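Phospho-2-dehydro-3-deoxyheptonate aldolase (Francisella tularensis, PDB 3TQK) probably catalyses the condensation of phosphoenolpyruvate with D-erythrose 4-phosphate to give DAHP, the first step of chorismate and aromatic amino acid biosynthesis. Local coordinates at residues V53-C58 with I298-V303; L85-V90 with P136-F141. All blocks are in the same frame, centred on the assembly; numbering follows the deposited sequence.

Contact 1 of 2, residues V53-C58 with I298-V303. With MN (manganese (II) ion), chain B.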
loop_
_atom_site.group_PDB
_atom_site.type_symbol
_atom_site.label_atom_id
_atom_site.label_comp_id
_atom_site.label_asym_id
_atom_site.label_seq_id
_atom_site.Cartn_x
_atom_site.Cartn_y
_atom_site.Cartn_z
ATOM N N VAL A 53 10.718 24.120 -2.497
ATOM C CA VAL A 53 11.484 23.345 -3.464
ATOM C C VAL A 53 12.143 22.187 -2.750
ATOM O O VAL A 53 13.013 22.389 -1.891
ATOM C CB VAL A 53 12.550 24.204 -4.177
ATOM C CG1 VAL A 53 13.371 23.360 -5.132
ATOM C CG2 VAL A 53 11.885 25.360 -4.932
ATOM N N VAL A 54 11.684 20.983 -3.087
ATOM C CA VAL A 54 12.209 19.741 -2.542
ATOM C C VAL A 54 13.170 19.210 -3.581
ATOM O O VAL A 54 12.759 18.734 -4.636
ATOM C CB VAL A 54 11.103 18.714 -2.289
ATOM C CG1 VAL A 54 11.711 17.357 -1.846
ATOM C CG2 VAL A 54 10.116 19.247 -1.262
ATOM N N VAL A 55 14.459 19.310 -3.278
ATOM C CA VAL A 55 15.476 19.134 -4.279
ATOM C C VAL A 55 16.590 18.268 -3.730
ATOM O O VAL A 55 17.060 18.468 -2.615
ATOM C CB VAL A 55 16.034 20.507 -4.747
ATOM C CG1 VAL A 55 16.657 21.260 -3.587
ATOM C CG2 VAL A 55 17.045 20.322 -5.855
ATOM N N GLY A 56 17.009 17.289 -4.514
ATOM C CA GLY A 56 18.123 16.452 -4.120
ATOM C C GLY A 56 18.209 15.212 -4.971
ATOM O O GLY A 56 17.518 15.113 -5.985
ATOM N N PRO A 57 19.077 14.271 -4.575
ATOM C CA PRO A 57 19.287 13.013 -5.291
ATOM C C PRO A 57 18.029 12.160 -5.373
ATOM O O PRO A 57 17.181 12.226 -4.481
ATOM C CB PRO A 57 20.340 12.308 -4.440
ATOM C CG PRO A 57 21.063 13.409 -3.752
ATOM C CD PRO A 57 20.027 14.427 -3.459
ATOM N N CYS A 58 17.919 11.360 -6.432
ATOM C CA CYS A 58 16.791 10.435 -6.571
ATOM C C CYS A 58 16.675 9.602 -5.298
ATOM O O CYS A 58 15.614 9.551 -4.676
ATOM C CB CYS A 58 16.959 9.525 -7.797
ATOM S SG CYS A 58 15.718 8.180 -7.884
ATOM N N ILE A 298 12.568 18.559 -7.621
ATOM C CA ILE A 298 13.617 18.435 -8.619
ATOM C C ILE A 298 14.541 17.310 -8.189
ATOM O O ILE A 298 14.901 17.220 -7.016
ATOM C CB ILE A 298 14.459 19.709 -8.689
ATOM C CG1 ILE A 298 13.603 20.904 -9.095
ATOM C CG2 ILE A 298 15.643 19.521 -9.647
ATOM C CD1 ILE A 298 14.304 22.221 -8.872
ATOM N N GLU A 299 14.914 16.445 -9.129
ATOM C CA GLU A 299 15.882 15.382 -8.855
ATOM C C GLU A 299 17.251 15.859 -9.323
ATOM O O GLU A 299 17.466 16.097 -10.509
ATOM C CB GLU A 299 15.464 14.044 -9.496
ATOM C CG GLU A 299 14.421 13.281 -8.656
ATOM C CD GLU A 299 14.079 11.885 -9.187
ATOM O OE1 GLU A 299 13.878 11.715 -10.413
ATOM O OE2 GLU A 299 13.985 10.954 -8.355
ATOM N N SER A 300 18.153 16.033 -8.363
ATOM C CA SER A 300 19.403 16.747 -8.576
ATOM C C SER A 300 20.556 16.057 -7.852
ATOM O O SER A 300 20.364 15.485 -6.780
ATOM C CB SER A 300 19.243 18.182 -8.052
ATOM O OG SER A 300 20.488 18.843 -7.893
ATOM N N ASN A 301 21.754 16.126 -8.422
ATOM C CA ASN A 301 22.944 15.539 -7.778
ATOM C C ASN A 301 24.203 16.307 -8.186
ATOM O O ASN A 301 24.113 17.336 -8.850
ATOM C CB ASN A 301 23.064 14.041 -8.129
ATOM C CG ASN A 301 23.551 13.177 -6.949
ATOM O OD1 ASN A 301 24.404 13.587 -6.149
ATOM N ND2 ASN A 301 23.010 11.965 -6.855
ATOM N N LEU A 302 25.365 15.804 -7.780
ATOM C CA LEU A 302 26.643 16.448 -8.072
ATOM C C LEU A 302 27.031 16.277 -9.536
ATOM O O LEU A 302 27.405 17.247 -10.200
ATOM C CB LEU A 302 27.742 15.881 -7.169
ATOM C CG LEU A 302 27.559 16.146 -5.672
ATOM C CD1 LEU A 302 28.502 15.280 -4.834
ATOM C CD2 LEU A 302 27.764 17.631 -5.371
ATOM N N VAL A 303 26.947 15.042 -10.029
ATOM C CA VAL A 303 27.198 14.731 -11.446
ATOM C C VAL A 303 25.868 14.363 -12.103
ATOM O O VAL A 303 25.016 13.724 -11.477
ATOM C CB VAL A 303 28.220 13.577 -11.599
ATOM C CG1 VAL A 303 28.449 13.222 -13.080
ATOM C CG2 VAL A 303 29.533 13.936 -10.913
HETATM MN MN MN B . 13.364 9.025 -8.479
#
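The carbonyl oxygen of Ile298 is gripped twice by strand 53-56: Gly56 N donates to Ile298 O over 3.3 Å, and the CA-H of Val55 closes on the same oxygen. One step earlier Ile298 N donates to Val54 O at 3.0 Å. One step later Ser300 N bonds Gly56 O, modelled at 2.6 Å, and the three together make a parallel ladder. That last donor stands well above the carbonyl plane rather than on a lone pair, where the chains are leaving regular pairing. Gly56 itself is almost fully extended (phi 166°), a shape that suits a residue without CB.

Val55 and Ile298 run alongside each other on one face of the sheet. With Val55 CG2 anti to the backbone N, this methyl is set against Ile298 CB at 3.9 Å and also touches Ser300 CB. On the opposite face Glu299 leaves the sheet with an extended chain, and its OE2 binds manganese at 2.0 Å. Cys58, just past the strand end, brings SG to the same ion at 2.6 Å, its SG being anti to the backbone N (chi1 171°). The two strand ends thus supply neighbouring ligands; His266 and Asp322 complete the protein part of the site, and Ser265 holds Glu299 OE1, limiting rotation of the carboxylate. Beyond the ladder, the Asn301 side chain runs across that of Pro57 at about a right angle, with Asn301 ND2 3.6 Å from Pro57 CB.

This is the seam where the first and last strands close the TIM barrel. Val55 packs outward on Tyr69 and Leu73 of helix 63-80 and Ile298 on Met333 of helix 327-344, Ser300 OG hydrogen-bonds Tyr69 and Thr330, and strand 84-89 flanks the other edge of strand 51-56.

Contact 2 of 2, residues L85-V90 with P136-F141; sequences LIIMRV and PCATEF
Ile87 CG2 rests against the opposing backbone, 3.6 Å from both Cys137 C and Ala138 N, and lies 3.8 Å from Ala138 CB. This part is closely packed. The branch reaches across because it stands opposite the backbone N of Ile87, while CG1 lies beside Pro136 CB. Further along the same proline ring, Pro136 CG sits 3.5 Å from Ile86 O.

Three routine parallel bonds run beside this packing: Met88 N to Pro136 O, Ala138 N to Met88 O, and Val90 N to Ala138 O, each 2.8 Å. The axes of the two short strands make an angle of 44°. Cys137 also leans its CA-H on Met88 O. On the face of Met88 (a selenomethionine) and Cys137, Val90 CG2 meets Cys137 SG at 3.8 Å, and helices 63-80 and 116-132 cover this layer.

After the ladder a side chain takes over: Thr139 OG1 donates to Val90 O over 2.8 Å, its chi1 of -158° turning the hydroxyl anti to the backbone N. The loose part begins only beyond Thr139, where Glu140 is partly exposed and neither it nor Phe141 touches segment 85-90. Arg89 shares a face with Ala138 but stretches away from it, its NE and NH2 hydrogen-bonded to Pro57 O and Cys58 O.

Apolar groups therefore fill the middle and the start of the strand pair, and polar ones gather at the C-terminal mouth of the barrel. There the carbonyls of Pro57 and Cys58 hold the guanidinium of Arg89 near manganese and a bound acetate, so it could probably help receive an anionic group of a substrate.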
loop_
_atom_site.group_PDB
_atom_site.type_symbol
_atom_site.label_atom_id
_atom_site.label_comp_id
_atom_site.label_asym_id
_atom_site.label_seq_id
_atom_site.Cartn_x
_atom_site.Cartn_y
_atom_site.Cartn_z
ATOM N N LEU A 85 11.587 28.309 -0.303
ATOM C CA LEU A 85 11.964 27.462 0.828
ATOM C C LEU A 85 12.591 26.189 0.265
ATOM O O LEU A 85 11.909 25.405 -0.400
ATOM C CB LEU A 85 10.759 27.118 1.701
ATOM C CG LEU A 85 11.045 26.227 2.920
ATOM C CD1 LEU A 85 12.022 26.897 3.900
ATOM C CD2 LEU A 85 9.753 25.840 3.640
ATOM N N ILE A 86 13.891 26.009 0.509
ATOM C CA ILE A 86 14.633 24.857 0.016
ATOM C C ILE A 86 14.597 23.769 1.063
ATOM O O ILE A 86 14.926 24.007 2.232
ATOM C CB ILE A 86 16.102 25.200 -0.321
ATOM C CG1 ILE A 86 16.161 26.098 -1.560
ATOM C CG2 ILE A 86 16.893 23.931 -0.593
ATOM C CD1 ILE A 86 17.474 26.777 -1.768
ATOM N N ILE A 87 14.154 22.589 0.636
ATOM C CA ILE A 87 14.106 21.407 1.482
ATOM C C ILE A 87 14.879 20.317 0.771
ATOM O O ILE A 87 14.606 20.021 -0.387
ATOM C CB ILE A 87 12.670 20.910 1.698
ATOM C CG1 ILE A 87 11.824 22.002 2.362
ATOM C CG2 ILE A 87 12.687 19.629 2.559
ATOM C CD1 ILE A 87 10.384 21.615 2.548
HETATM N N MSE A 88 15.859 19.735 1.442
HETATM C CA MSE A 88 16.660 18.725 0.777
HETATM C C MSE A 88 16.015 17.357 0.767
HETATM O O MSE A 88 15.578 16.852 1.795
HETATM C CB MSE A 88 18.024 18.542 1.387
HETATM C CG MSE A 88 18.728 17.401 0.644
HETATM SE SE MSE A 88 20.536 17.514 0.853
HETATM C CE MSE A 88 21.156 15.751 0.221
ATOM N N ARG A 89 16.046 16.756 -0.412
ATOM C CA ARG A 89 15.475 15.450 -0.662
ATOM C C ARG A 89 16.443 14.382 -0.163
ATOM O O ARG A 89 17.576 14.269 -0.654
ATOM C CB ARG A 89 15.234 15.332 -2.166
ATOM C CG ARG A 89 14.546 14.096 -2.643
ATOM C CD ARG A 89 14.697 13.971 -4.163
ATOM N NE ARG A 89 14.423 12.592 -4.529
ATOM C CZ ARG A 89 13.219 12.104 -4.799
ATOM N NH1 ARG A 89 12.156 12.891 -4.816
ATOM N NH2 ARG A 89 13.083 10.810 -5.077
ATOM N N VAL A 90 16.010 13.615 0.830
ATOM C CA VAL A 90 16.839 12.565 1.406
ATOM C C VAL A 90 16.047 11.259 1.385
ATOM O O VAL A 90 15.458 10.862 2.398
ATOM C CB VAL A 90 17.282 12.920 2.853
ATOM C CG1 VAL A 90 18.450 12.052 3.277
ATOM C CG2 VAL A 90 17.656 14.397 2.967
ATOM N N PRO A 136 16.491 21.880 6.142
ATOM C CA PRO A 136 15.320 21.023 6.275
ATOM C C PRO A 136 15.406 19.854 5.312
ATOM O O PRO A 136 15.941 20.014 4.202
ATOM C CB PRO A 136 14.152 21.924 5.875
ATOM C CG PRO A 136 14.708 23.287 5.662
ATOM C CD PRO A 136 16.176 23.195 5.559
ATOM N N CYS A 137 14.845 18.717 5.724
ATOM C CA CYS A 137 14.909 17.479 4.956
ATOM C C CYS A 137 13.546 16.862 4.642
ATOM O O CYS A 137 12.624 16.943 5.451
ATOM C CB CYS A 137 15.733 16.459 5.739
ATOM S SG CYS A 137 17.448 16.887 5.852
ATOM N N ALA A 138 13.474 16.209 3.475
ATOM C CA ALA A 138 12.308 15.484 2.979
ATOM C C ALA A 138 12.628 13.998 2.788
ATOM O O ALA A 138 13.728 13.651 2.384
ATOM C CB ALA A 138 11.876 16.074 1.630
ATOM N N THR A 139 11.666 13.122 3.053
ATOM C CA THR A 139 11.836 11.699 2.741
ATOM C C THR A 139 10.492 11.072 2.443
ATOM O O THR A 139 9.462 11.692 2.678
ATOM C CB THR A 139 12.523 10.957 3.886
ATOM O OG1 THR A 139 13.130 9.761 3.379
ATOM C CG2 THR A 139 11.533 10.622 4.983
ATOM N N GLU A 140 10.485 9.866 1.888
ATOM C CA GLU A 140 9.230 9.135 1.725
ATOM C C GLU A 140 8.976 8.268 2.940
ATOM O O GLU A 140 9.867 7.543 3.394
ATOM C CB GLU A 140 9.203 8.271 0.474
ATOM C CG GLU A 140 7.805 7.693 0.211
ATOM C CD GLU A 140 7.730 6.788 -0.997
ATOM O OE1 GLU A 140 8.535 6.964 -1.937
ATOM O OE2 GLU A 140 6.832 5.905 -1.011
ATOM N N PHE A 141 7.762 8.370 3.478
ATOM C CA PHE A 141 7.341 7.533 4.576
ATOM C C PHE A 141 6.772 6.240 3.978
ATOM O O PHE A 141 5.733 6.249 3.318
ATOM C CB PHE A 141 6.327 8.277 5.439
ATOM C CG PHE A 141 6.926 9.424 6.234
ATOM C CD1 PHE A 141 7.830 9.177 7.250
ATOM C CD2 PHE A 141 6.588 10.738 5.964
ATOM C CE1 PHE A 141 8.388 10.215 7.989
ATOM C CE2 PHE A 141 7.135 11.774 6.707
ATOM C CZ PHE A 141 8.032 11.508 7.722
#

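In the fold
Both contacts belong to one closed, eight-stranded parallel barrel, their centres about 10 Å apart. Contact 1 pairs strand 51-56 with strand 293-299, joining the first and last strands; contact 2 pairs strand 84-89 with strand 137-140, the second and third. Because 51-56 and 84-89 are neighbours, the four strands run continuously in the sheet as 293-299, 51-56, 84-89, 137-140. Along the chain contact 2 is nested within the excursion that contact 1 closes. Probable backbone hydrogen bonds, including Val53 O with Ile87 N, tie them together, and Val54 packs on Ala138. At the barrel's C-terminal end, where TIM-barrel active sites lie, contact 1 supplies two manganese ligands and contact 2 brings Arg89 close.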